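Local coordinates for surface protein SPB1 (Streptococcus agalactiae, PDB 4UZG) that serves as the backbone subunit of the group B streptococcus pilus 2b, probably polymerised by sortase into the pilus shaft, at residues A[28-33]-A[151-156]; A[80-85]-A[91-96]; A[171-176]-A[236-241]; A[218-221]-A[225-228]. One frame throughout, in Å; residues are numbered along the deposited sequence.

Contact 1 of 4, residues A[28-33]-A[151-156]; sequences NYHGTE and INPNTS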
loop_
_atom_site.group_PDB
_atom_site.type_symbol
_atom_site.label_atom_id
_atom_site.label_comp_id
_atom_site.label_asym_id
_atom_site.label_seq_id
_atom_site.Cartn_x
_atom_site.Cartn_y
_atom_site.Cartn_z
ATOM N N ASN A 28 -17.122 4.413 -29.567
ATOM C CA ASN A 28 -18.562 4.286 -29.651
ATOM C C ASN A 28 -19.067 2.957 -30.226
ATOM O O ASN A 28 -20.242 2.658 -30.085
ATOM C CB ASN A 28 -19.103 5.473 -30.421
ATOM C CG ASN A 28 -19.000 6.773 -29.623
ATOM O OD1 ASN A 28 -18.844 6.745 -28.405
ATOM N ND2 ASN A 28 -19.115 7.905 -30.296
ATOM N N TYR A 29 -18.178 2.160 -30.822
ATOM C CA TYR A 29 -18.523 0.820 -31.331
ATOM C C TYR A 29 -17.538 -0.247 -30.850
ATOM O O TYR A 29 -16.351 0.009 -30.691
ATOM C CB TYR A 29 -18.586 0.805 -32.867
ATOM C CG TYR A 29 -19.720 1.646 -33.365
ATOM C CD1 TYR A 29 -20.999 1.117 -33.502
ATOM C CD2 TYR A 29 -19.535 2.983 -33.648
ATOM C CE1 TYR A 29 -22.058 1.902 -33.939
ATOM C CE2 TYR A 29 -20.584 3.774 -34.077
ATOM C CZ TYR A 29 -21.841 3.230 -34.209
ATOM O OH TYR A 29 -22.871 4.031 -34.642
ATOM N N HIS A 30 -18.061 -1.453 -30.631
ATOM C CA HIS A 30 -17.265 -2.611 -30.225
ATOM C C HIS A 30 -17.726 -3.777 -31.080
ATOM O O HIS A 30 -18.846 -4.264 -30.912
ATOM C CB HIS A 30 -17.488 -2.894 -28.734
ATOM C CG HIS A 30 -16.801 -4.128 -28.236
ATOM N ND1 HIS A 30 -17.488 -5.185 -27.678
ATOM C CD2 HIS A 30 -15.491 -4.468 -28.196
ATOM C CE1 HIS A 30 -16.631 -6.127 -27.325
ATOM N NE2 HIS A 30 -15.413 -5.718 -27.630
ATOM N N GLY A 31 -16.880 -4.209 -32.011
ATOM C CA GLY A 31 -17.325 -5.125 -33.032
ATOM C C GLY A 31 -18.211 -4.244 -33.890
ATOM O O GLY A 31 -17.842 -3.103 -34.212
ATOM N N THR A 32 -19.391 -4.752 -34.215
ATOM C CA THR A 32 -20.387 -3.999 -34.968
ATOM C C THR A 32 -21.482 -3.480 -34.027
ATOM O O THR A 32 -22.490 -2.933 -34.479
ATOM C CB THR A 32 -21.021 -4.889 -36.045
ATOM O OG1 THR A 32 -21.593 -6.039 -35.419
ATOM C CG2 THR A 32 -19.968 -5.348 -37.047
ATOM N N GLU A 33 -21.274 -3.633 -32.719
ATOM C CA GLU A 33 -22.283 -3.254 -31.738
ATOM C C GLU A 33 -22.056 -1.844 -31.215
ATOM O O GLU A 33 -20.942 -1.459 -30.869
ATOM C CB GLU A 33 -22.275 -4.216 -30.559
ATOM C CG GLU A 33 -22.861 -5.577 -30.875
ATOM C CD GLU A 33 -22.899 -6.472 -29.651
ATOM O OE1 GLU A 33 -22.435 -6.015 -28.579
ATOM O OE2 GLU A 33 -23.393 -7.617 -29.760
ATOM N N ILE A 151 -12.442 -3.412 -17.178
ATOM C CA ILE A 151 -13.252 -2.441 -17.873
ATOM C C ILE A 151 -13.790 -3.133 -19.134
ATOM O O ILE A 151 -13.005 -3.631 -19.948
ATOM C CB ILE A 151 -12.471 -1.176 -18.239
ATOM C CG1 ILE A 151 -11.780 -0.577 -16.995
ATOM C CG2 ILE A 151 -13.417 -0.186 -18.944
ATOM C CD1 ILE A 151 -10.274 -0.994 -16.832
ATOM N N ASN A 152 -15.109 -3.146 -19.274
ATOM C CA ASN A 152 -15.757 -3.843 -20.395
ATOM C C ASN A 152 -16.834 -2.941 -20.991
ATOM O O ASN A 152 -17.547 -2.244 -20.257
ATOM C CB ASN A 152 -16.462 -5.110 -19.914
ATOM C CG ASN A 152 -15.516 -6.243 -19.575
ATOM O OD1 ASN A 152 -15.038 -6.954 -20.442
ATOM N ND2 ASN A 152 -15.242 -6.417 -18.287
ATOM N N PRO A 153 -17.022 -2.989 -22.316
ATOM C CA PRO A 153 -18.200 -2.357 -22.918
ATOM C C PRO A 153 -19.432 -3.187 -22.653
ATOM O O PRO A 153 -19.346 -4.415 -22.552
ATOM C CB PRO A 153 -17.844 -2.354 -24.398
ATOM C CG PRO A 153 -17.033 -3.621 -24.562
ATOM C CD PRO A 153 -16.226 -3.749 -23.286
ATOM N N ASN A 154 -20.579 -2.519 -22.636
ATOM C CA ASN A 154 -21.881 -3.186 -22.652
ATOM C C ASN A 154 -21.925 -4.273 -21.582
ATOM O O ASN A 154 -21.687 -3.959 -20.414
ATOM C CB ASN A 154 -22.217 -3.638 -24.074
ATOM C CG ASN A 154 -22.379 -2.459 -25.000
ATOM O OD1 ASN A 154 -22.428 -1.307 -24.566
ATOM N ND2 ASN A 154 -22.503 -2.739 -26.296
ATOM N N THR A 155 -22.248 -5.515 -21.945
ATOM C CA THR A 155 -22.359 -6.569 -20.942
ATOM C C THR A 155 -21.261 -7.622 -21.056
ATOM O O THR A 155 -21.359 -8.708 -20.489
ATOM C CB THR A 155 -23.718 -7.243 -20.973
ATOM O OG1 THR A 155 -23.935 -7.820 -22.263
ATOM C CG2 THR A 155 -24.817 -6.246 -20.672
ATOM N N SER A 156 -20.180 -7.304 -21.742
ATOM C CA SER A 156 -19.079 -8.242 -21.799
ATOM C C SER A 156 -18.394 -8.397 -20.449
ATOM O O SER A 156 -18.354 -7.471 -19.665
ATOM C CB SER A 156 -18.047 -7.787 -22.811
ATOM O OG SER A 156 -17.017 -8.760 -22.881
#
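The imidazole of H30 receives P153 on one face: CG of the pyrrolidine stands 3.5 Å above the ring plane, displaced from the middle toward the rim. It is 3.5 Å from H30 ND1 and 3.8 Å from H30 CE1. The geometry is that of a CH-pi contact, CG lying 3.6 Å from the centroid and 15° off the ring normal, with the two side chains at about a right angle. H30 reaches P153 because its CG is anti to the backbone N (chi1 175°), which carries the ring out from the turn. H30 is modelled in two conformers, and the CH-pi contact is described for one of them. More loosely placed are the flat carboxylate of E33 and amide of N154, planes 27° apart, with E33 OE1 4.0 Å from N154 ND2. That amide is engaged otherwise, ND2 donating to K34 O and OD1 accepting from Y36 N. Both segments carry type II' turns, H30 to E33 and P153 to S156. G31 and N154 take the second position, each with positive phi. The first turn closes the small hairpin of strands 29-30 and 33-34, its ends tied by H30 N to E33 O (2.9 Å) and E33 N to H30 O (3.1 Å). The second ends strand 146-153, where P153 also packs on Y38. The direct link between the two turns is thus nonpolar contact plus a distant polar pair; the firmer polar tie runs through N154 to the chain just beyond E33, consistent with a light, partly buried contact.

Contact 2 of 4, residues A[80-85]-A[91-96]; sequences GKYNLL and FTITIP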
loop_
_atom_site.group_PDB
_atom_site.type_symbol
_atom_site.label_atom_id
_atom_site.label_comp_id
_atom_site.label_asym_id
_atom_site.label_seq_id
_atom_site.Cartn_x
_atom_site.Cartn_y
_atom_site.Cartn_z
ATOM N N GLY A 80 -22.407 12.933 -18.863
ATOM C CA GLY A 80 -21.769 13.471 -17.688
ATOM C C GLY A 80 -21.985 12.689 -16.413
ATOM O O GLY A 80 -21.595 13.187 -15.357
ATOM N N LYS A 81 -22.588 11.509 -16.495
ATOM C CA LYS A 81 -22.979 10.723 -15.312
ATOM C C LYS A 81 -22.221 9.411 -15.172
ATOM O O LYS A 81 -21.764 8.831 -16.167
ATOM C CB LYS A 81 -24.496 10.424 -15.357
ATOM C CG LYS A 81 -25.405 11.631 -15.462
ATOM C CD LYS A 81 -25.167 12.640 -14.356
ATOM C CE LYS A 81 -25.500 12.093 -12.981
ATOM N NZ LYS A 81 -25.352 13.149 -11.928
ATOM N N TYR A 82 -22.172 8.909 -13.942
ATOM C CA TYR A 82 -21.793 7.523 -13.707
ATOM C C TYR A 82 -22.622 6.981 -12.566
ATOM O O TYR A 82 -22.926 7.702 -11.626
ATOM C CB TYR A 82 -20.305 7.343 -13.397
ATOM C CG TYR A 82 -19.835 7.853 -12.047
ATOM C CD1 TYR A 82 -19.446 9.177 -11.877
ATOM C CD2 TYR A 82 -19.756 7.009 -10.955
ATOM C CE1 TYR A 82 -19.007 9.642 -10.647
ATOM C CE2 TYR A 82 -19.304 7.460 -9.728
ATOM C CZ TYR A 82 -18.928 8.772 -9.572
ATOM O OH TYR A 82 -18.471 9.192 -8.335
ATOM N N ASN A 83 -22.957 5.698 -12.653
ATOM C CA ASN A 83 -23.637 4.998 -11.579
ATOM C C ASN A 83 -22.622 4.233 -10.752
ATOM O O ASN A 83 -21.616 3.763 -11.275
ATOM C CB ASN A 83 -24.670 4.052 -12.196
ATOM C CG ASN A 83 -25.459 3.347 -11.169
ATOM O OD1 ASN A 83 -26.347 3.925 -10.583
ATOM N ND2 ASN A 83 -25.082 2.094 -10.875
ATOM N N LEU A 84 -22.863 4.121 -9.454
ATOM C CA LEU A 84 -21.947 3.489 -8.513
ATOM C C LEU A 84 -22.675 2.434 -7.691
ATOM O O LEU A 84 -23.756 2.691 -7.157
ATOM C CB LEU A 84 -21.393 4.555 -7.562
ATOM C CG LEU A 84 -20.507 4.072 -6.409
ATOM C CD1 LEU A 84 -19.206 3.468 -6.926
ATOM C CD2 LEU A 84 -20.250 5.222 -5.460
ATOM N N LEU A 85 -22.028 1.285 -7.528
ATOM C CA LEU A 85 -22.449 0.273 -6.570
ATOM C C LEU A 85 -21.230 -0.131 -5.760
ATOM O O LEU A 85 -20.210 -0.514 -6.310
ATOM C CB LEU A 85 -22.995 -0.961 -7.288
ATOM C CG LEU A 85 -23.445 -2.107 -6.395
ATOM C CD1 LEU A 85 -24.539 -1.659 -5.447
ATOM C CD2 LEU A 85 -23.907 -3.283 -7.232
ATOM N N PHE A 91 -16.131 -2.202 -5.667
ATOM C CA PHE A 91 -17.039 -1.282 -6.328
ATOM C C PHE A 91 -17.194 -1.618 -7.802
ATOM O O PHE A 91 -16.313 -2.225 -8.418
ATOM C CB PHE A 91 -16.620 0.179 -6.145
ATOM C CG PHE A 91 -15.337 0.574 -6.847
ATOM C CD1 PHE A 91 -15.346 0.975 -8.162
ATOM C CD2 PHE A 91 -14.118 0.543 -6.167
ATOM C CE1 PHE A 91 -14.187 1.355 -8.799
ATOM C CE2 PHE A 91 -12.940 0.929 -6.793
ATOM C CZ PHE A 91 -12.964 1.335 -8.118
ATOM N N THR A 92 -18.320 -1.165 -8.350
ATOM C CA THR A 92 -18.600 -1.186 -9.765
ATOM C C THR A 92 -19.115 0.181 -10.169
ATOM O O THR A 92 -20.062 0.689 -9.575
ATOM C CB THR A 92 -19.682 -2.243 -10.102
ATOM O OG1 THR A 92 -19.238 -3.522 -9.667
ATOM C CG2 THR A 92 -19.974 -2.264 -11.591
ATOM N N ILE A 93 -18.493 0.753 -11.197
ATOM C CA ILE A 93 -18.899 2.018 -11.778
ATOM C C ILE A 93 -19.379 1.760 -13.201
ATOM O O ILE A 93 -18.673 1.137 -13.985
ATOM C CB ILE A 93 -17.731 3.029 -11.753
ATOM C CG1 ILE A 93 -17.557 3.554 -10.328
ATOM C CG2 ILE A 93 -17.970 4.196 -12.732
ATOM C CD1 ILE A 93 -16.299 4.337 -10.090
ATOM N N THR A 94 -20.579 2.230 -13.526
ATOM C CA THR A 94 -21.139 2.064 -14.864
ATOM C C THR A 94 -21.296 3.450 -15.460
ATOM O O THR A 94 -21.974 4.296 -14.897
ATOM C CB THR A 94 -22.483 1.343 -14.805
ATOM O OG1 THR A 94 -22.296 0.080 -14.169
ATOM C CG2 THR A 94 -23.053 1.122 -16.185
ATOM N N ILE A 95 -20.655 3.670 -16.607
ATOM C CA ILE A 95 -20.678 4.966 -17.270
ATOM C C ILE A 95 -21.584 4.840 -18.513
ATOM O O ILE A 95 -21.230 4.175 -19.480
ATOM C CB ILE A 95 -19.274 5.407 -17.705
ATOM C CG1 ILE A 95 -18.330 5.469 -16.496
ATOM C CG2 ILE A 95 -19.351 6.751 -18.428
ATOM C CD1 ILE A 95 -16.883 5.778 -16.847
ATOM N N PRO A 96 -22.764 5.471 -18.495
ATOM C CA PRO A 96 -23.596 5.439 -19.703
ATOM C C PRO A 96 -22.886 6.192 -20.835
ATOM O O PRO A 96 -22.260 7.227 -20.612
ATOM C CB PRO A 96 -24.903 6.119 -19.262
ATOM C CG PRO A 96 -24.521 6.989 -18.145
ATOM C CD PRO A 96 -23.402 6.252 -17.422
HETATM O O HOH W 1 -21.634 9.381 -18.940
HETATM O O HOH W 2 -22.489 0.478 -11.396
#
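F91 meets the neighbouring strand through its backbone, CA lying 3.3 Å from L85 O in a CA-H...O contact, while its ring leads away toward Y57 and Y127. At T92 the pairing becomes a hydrogen-bonded antiparallel pair: T92 N donates to L85 O and T92 O receives L85 N, both at 2.9 Å. A water that donates to T92 O also accepts from N83 ND2 and hydrogen-bonds T94 OG1, joining two side chains to a backbone carbonyl. I93 faces the other way and forms a non-hydrogen-bonded pair with L84. I93 CG1 lies beside the backbone N and CG2 anti to it (chi1 -76°), which parts the branches: CG2 packs 3.8 Å from Y82 CD2 and CG1 sits 3.8 Å from L84 CD1. T94 restores the hydrogen-bonded pattern with N83, N83 N to T94 O being 2.8 Å with an N-H...O angle of 168°. I95 turns inward with I93, and its CG1 touches Y82 CB. At P96, which has no N-H to offer, CD comes 3.3 Å from K81 O; a second water bridges that same carbonyl to P96 O. Y82, L84, I93 and I95 thus share an apolar face that packs on V59 and Y57 of strand 50-62, and N83, T92 and T94 occupy the opposite one. This is a twisted antiparallel beta hairpin, strands 81-87 and 90-96 within the large mixed sheet of the N-terminal part.

Contact 3 of 4, residues A[171-176]-A[236-241]; sequences ITIKKI and YYLVEK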
loop_
_atom_site.group_PDB
_atom_site.type_symbol
_atom_site.label_atom_id
_atom_site.label_comp_id
_atom_site.label_asym_id
_atom_site.label_seq_id
_atom_site.Cartn_x
_atom_site.Cartn_y
_atom_site.Cartn_z
ATOM N N ILE A 171 11.263 -4.963 9.270
ATOM C CA ILE A 171 12.573 -4.979 9.904
ATOM C C ILE A 171 12.544 -6.039 11.006
ATOM O O ILE A 171 11.733 -5.962 11.935
ATOM C CB ILE A 171 12.921 -3.612 10.514
ATOM C CG1 ILE A 171 12.911 -2.507 9.445
ATOM C CG2 ILE A 171 14.273 -3.673 11.226
ATOM C CD1 ILE A 171 13.086 -1.094 9.998
ATOM N N THR A 172 13.433 -7.019 10.905
ATOM C CA THR A 172 13.622 -8.038 11.928
ATOM C C THR A 172 14.957 -7.752 12.613
ATOM O O THR A 172 16.018 -7.872 11.992
ATOM C CB THR A 172 13.612 -9.439 11.325
ATOM O OG1 THR A 172 12.361 -9.651 10.658
ATOM C CG2 THR A 172 13.799 -10.513 12.394
ATOM N N ILE A 173 14.896 -7.315 13.869
ATOM C CA ILE A 173 16.070 -6.953 14.646
ATOM C C ILE A 173 16.534 -8.156 15.439
ATOM O O ILE A 173 15.735 -8.767 16.140
ATOM C CB ILE A 173 15.736 -5.818 15.635
ATOM C CG1 ILE A 173 15.139 -4.596 14.942
ATOM C CG2 ILE A 173 16.980 -5.420 16.430
ATOM C CD1 ILE A 173 14.401 -3.633 15.910
ATOM N N LYS A 174 17.818 -8.487 15.343
ATOM C CA LYS A 174 18.413 -9.512 16.188
ATOM C C LYS A 174 19.434 -8.873 17.094
ATOM O O LYS A 174 20.368 -8.230 16.647
ATOM C CB LYS A 174 19.092 -10.620 15.399
ATOM C CG LYS A 174 19.645 -11.723 16.335
ATOM C CD LYS A 174 20.133 -12.970 15.604
ATOM C CE LYS A 174 21.341 -12.679 14.732
ATOM N NZ LYS A 174 21.724 -13.833 13.857
ATOM N N LYS A 175 19.256 -9.080 18.383
ATOM C CA LYS A 175 20.138 -8.523 19.394
ATOM C C LYS A 175 21.093 -9.606 19.875
ATOM O O LYS A 175 20.634 -10.683 20.279
ATOM C CB LYS A 175 19.288 -8.048 20.569
ATOM C CG LYS A 175 20.038 -7.325 21.622
ATOM C CD LYS A 175 20.584 -6.080 20.945
ATOM C CE LYS A 175 21.365 -5.209 21.826
ATOM N NZ LYS A 175 22.596 -5.858 22.330
ATOM N N ILE A 176 22.388 -9.321 19.834
ATOM C CA ILE A 176 23.395 -10.272 20.258
ATOM C C ILE A 176 24.436 -9.633 21.172
ATOM O O ILE A 176 24.570 -8.420 21.259
ATOM C CB ILE A 176 24.113 -10.933 19.050
ATOM C CG1 ILE A 176 25.014 -9.931 18.299
ATOM C CG2 ILE A 176 23.117 -11.641 18.136
ATOM C CD1 ILE A 176 25.904 -10.578 17.276
ATOM N N TYR A 236 15.889 4.202 8.687
ATOM C CA TYR A 236 15.414 4.189 10.053
ATOM C C TYR A 236 16.591 3.996 10.989
ATOM O O TYR A 236 17.687 3.624 10.563
ATOM C CB TYR A 236 14.375 3.064 10.226
ATOM C CG TYR A 236 13.165 3.252 9.345
ATOM C CD1 TYR A 236 12.113 4.047 9.761
ATOM C CD2 TYR A 236 13.086 2.690 8.074
ATOM C CE1 TYR A 236 10.994 4.265 8.945
ATOM C CE2 TYR A 236 11.996 2.902 7.258
ATOM C CZ TYR A 236 10.929 3.678 7.697
ATOM O OH TYR A 236 9.813 3.914 6.915
ATOM N N TYR A 237 16.349 4.226 12.273
ATOM C CA TYR A 237 17.406 4.147 13.273
ATOM C C TYR A 237 16.904 3.399 14.490
ATOM O O TYR A 237 15.868 3.737 15.068
ATOM C CB TYR A 237 17.869 5.561 13.672
ATOM C CG TYR A 237 18.499 6.291 12.504
ATOM C CD1 TYR A 237 17.726 7.040 11.625
ATOM C CD2 TYR A 237 19.857 6.172 12.245
ATOM C CE1 TYR A 237 18.289 7.669 10.523
ATOM C CE2 TYR A 237 20.434 6.800 11.130
ATOM C CZ TYR A 237 19.637 7.551 10.283
ATOM O OH TYR A 237 20.224 8.156 9.190
ATOM N N LEU A 238 17.660 2.379 14.881
ATOM C CA LEU A 238 17.331 1.560 16.039
ATOM C C LEU A 238 17.935 2.204 17.272
ATOM O O LEU A 238 19.156 2.333 17.354
ATOM C CB LEU A 238 17.905 0.161 15.875
ATOM C CG LEU A 238 17.546 -0.569 14.566
ATOM C CD1 LEU A 238 18.238 -1.918 14.481
ATOM C CD2 LEU A 238 16.083 -0.718 14.372
ATOM N N VAL A 239 17.099 2.592 18.218
ATOM C CA VAL A 239 17.533 3.292 19.419
ATOM C C VAL A 239 17.303 2.376 20.629
ATOM O O VAL A 239 16.165 2.050 20.963
ATOM C CB VAL A 239 16.767 4.603 19.593
ATOM C CG1 VAL A 239 17.159 5.314 20.871
ATOM C CG2 VAL A 239 16.968 5.523 18.387
ATOM N N GLU A 240 18.380 1.973 21.289
ATOM C CA GLU A 240 18.262 1.149 22.469
ATOM C C GLU A 240 17.895 2.020 23.656
ATOM O O GLU A 240 18.589 2.988 23.980
ATOM C CB GLU A 240 19.556 0.409 22.739
ATOM C CG GLU A 240 19.400 -0.645 23.790
ATOM C CD GLU A 240 20.669 -1.451 24.000
ATOM O OE1 GLU A 240 21.659 -0.917 24.532
ATOM O OE2 GLU A 240 20.650 -2.655 23.653
ATOM N N LYS A 241 16.794 1.658 24.305
ATOM C CA LYS A 241 16.325 2.316 25.507
ATOM C C LYS A 241 16.743 1.582 26.778
ATOM O O LYS A 241 16.902 2.220 27.819
ATOM C CB LYS A 241 14.815 2.460 25.476
ATOM C CG LYS A 241 14.306 3.352 24.365
ATOM C CD LYS A 241 14.950 4.744 24.362
ATOM C CE LYS A 241 14.630 5.575 25.594
ATOM N NZ LYS A 241 13.200 5.983 25.709
#
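K175 NZ is held by a covalent link to N279 CG and by a weak hydrogen bond to I176 O (3.4 Å), while the adjoining K175 CE lies 3.2 Å from E240 OE2 across the contact. The glutamate oxygen is 4.0 Å from K175 NZ itself. The lysine chain is bent at chi2 (63°) and chi4 (64°), which brings its end round to the glutamate; the two side chains meet at about a right angle. E240 extends from its strand with CG anti to the backbone N (chi1 -169°), and its other oxygen, OE1, accepts from L250 N. A lysine-asparagine isopeptide bond with a buried glutamate beside it is characteristic of the CnaB-type domains of Gram-positive surface proteins, where the glutamate assists formation of the bond; the position of E240 is consistent with that role. The domain has a prealbumin-like fold, and here strand 169-177 of one sheet faces strand 234-240 of the other, the segment axes 10.7 Å apart. The covalent link joins strand 169-177 to strand 273-279, its neighbour in the same sheet. Between the sheets, I173 and L238 reach toward each other tip to tip, I173 CD1 at 3.7 Å from L238 CD2. L238 packs as well on L191 and V277. At the start of the segments I171 CD1 comes 4.2 Å from Y236 CD2, and the tyrosine hydroxyl bonds to K232 O.

Contact 4 of 4, residues A[218-221]-A[225-228]; sequences YTTG and IITI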
loop_
_atom_site.group_PDB
_atom_site.type_symbol
_atom_site.label_atom_id
_atom_site.label_comp_id
_atom_site.label_asym_id
_atom_site.label_seq_id
_atom_site.Cartn_x
_atom_site.Cartn_y
_atom_site.Cartn_z
ATOM N N TYR A 218 9.663 -1.896 22.045
ATOM C CA TYR A 218 9.770 -3.280 21.613
ATOM C C TYR A 218 10.836 -3.970 22.448
ATOM O O TYR A 218 11.949 -3.455 22.570
ATOM C CB TYR A 218 10.158 -3.338 20.127
ATOM C CG TYR A 218 9.085 -2.844 19.200
ATOM C CD1 TYR A 218 8.108 -3.713 18.730
ATOM C CD2 TYR A 218 9.019 -1.511 18.793
ATOM C CE1 TYR A 218 7.109 -3.261 17.866
ATOM C CE2 TYR A 218 8.016 -1.055 17.956
ATOM C CZ TYR A 218 7.079 -1.950 17.469
ATOM O OH TYR A 218 6.068 -1.495 16.631
ATOM N N THR A 219 10.520 -5.152 22.970
ATOM C CA THR A 219 11.463 -5.945 23.740
ATOM C C THR A 219 11.918 -7.153 22.939
ATOM O O THR A 219 11.085 -7.874 22.368
ATOM C CB THR A 219 10.797 -6.408 25.068
ATOM O OG1 THR A 219 10.430 -5.274 25.840
ATOM C CG2 THR A 219 11.749 -7.210 25.890
ATOM N N THR A 220 13.223 -7.416 22.922
ATOM C CA THR A 220 13.726 -8.597 22.226
ATOM C C THR A 220 13.254 -9.866 22.957
ATOM O O THR A 220 13.276 -9.952 24.193
ATOM C CB THR A 220 15.244 -8.583 22.049
ATOM O OG1 THR A 220 15.869 -8.549 23.333
ATOM C CG2 THR A 220 15.691 -7.390 21.216
ATOM N N GLY A 221 12.774 -10.817 22.166
ATOM C CA GLY A 221 12.225 -12.034 22.718
ATOM C C GLY A 221 13.267 -13.016 23.170
ATOM O O GLY A 221 14.471 -12.757 23.162
ATOM N N ILE A 225 14.905 -11.524 19.165
ATOM C CA ILE A 225 14.318 -10.883 17.996
ATOM C C ILE A 225 13.221 -9.889 18.366
ATOM O O ILE A 225 12.409 -10.128 19.278
ATOM C CB ILE A 225 13.733 -11.946 17.040
ATOM C CG1 ILE A 225 14.812 -12.915 16.557
ATOM C CG2 ILE A 225 12.985 -11.299 15.873
ATOM C CD1 ILE A 225 15.868 -12.280 15.774
ATOM N N ILE A 226 13.167 -8.802 17.590
ATOM C CA ILE A 226 12.004 -7.927 17.454
ATOM C C ILE A 226 11.630 -7.917 15.978
ATOM O O ILE A 226 12.505 -7.723 15.127
ATOM C CB ILE A 226 12.345 -6.474 17.856
ATOM C CG1 ILE A 226 12.601 -6.367 19.361
ATOM C CG2 ILE A 226 11.223 -5.496 17.447
ATOM C CD1 ILE A 226 13.380 -5.131 19.750
ATOM N N THR A 227 10.334 -8.051 15.675
ATOM C CA THR A 227 9.856 -7.883 14.305
ATOM C C THR A 227 8.936 -6.683 14.237
ATOM O O THR A 227 7.954 -6.602 14.977
ATOM C CB THR A 227 9.135 -9.154 13.811
ATOM O OG1 THR A 227 9.998 -10.280 13.962
ATOM C CG2 THR A 227 8.756 -9.029 12.357
ATOM N N ILE A 228 9.226 -5.761 13.320
ATOM C CA ILE A 228 8.366 -4.609 13.045
ATOM C C ILE A 228 7.922 -4.729 11.602
ATOM O O ILE A 228 8.741 -4.659 10.687
ATOM C CB ILE A 228 9.074 -3.259 13.307
ATOM C CG1 ILE A 228 9.665 -3.209 14.728
ATOM C CG2 ILE A 228 8.087 -2.133 13.062
ATOM C CD1 ILE A 228 10.479 -1.964 15.024
#
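G221 N donates to I225 O at 3.0 Å, the donor lying above the carbonyl plane, where 218-221 and 225-228 run roughly antiparallel, 145° apart. T220 adds a CA-H...O contact to the same I225 O. T220 CG2 packs 3.5 Å from I226 CD1, and its OG1 is turned between the backbone N and carbonyl carbon (chi1 61°), where it bonds to L184 O and A187 N. Strands 218-219 and 225-231 lie at the edges of the two sheets of the prealbumin-like domain, so the short connection carries the chain from one sheet to the other, with Y218, I226 and I228 packed between them. I226 sends two branches into Y218 and its neighbours: CG2 sits 3.6 Å from Y218 CB, and CD1 lies 3.6 Å from Y218 O. The tyrosine ring itself is covered on one face by I228. I228 CG1 stands 3.9 Å above the ring plane over its centre, a CH-pi contact 12° off the normal, and I228 CD1 reaches 3.9 Å from Y218 CE2. L199 of strand 198-200 touches both Y218 and I228.

In the fold
The four contacts fall into two groups at opposite sides of the chain's centre. Contacts 1 and 2 share the large mixed sheet, with centres 16 Å apart and nearest atoms about 7 Å apart; contact 2 is nested in the chain loop that contact 1 closes. The H30 side chain lies about 10 Å from bound calcium, beyond coordination. Contacts 3 and 4 are centred about 56 and 55 Å from contact 1, inside the prealbumin-like domain. They touch each other, centres 8 Å apart: I173 N and I226 O form a probable hydrogen bond of 2.7 Å, joining strands 169-177 and 225-231. Contact 3 holds the isopeptide site, and T220 of contact 4 packs on its lysine, K175.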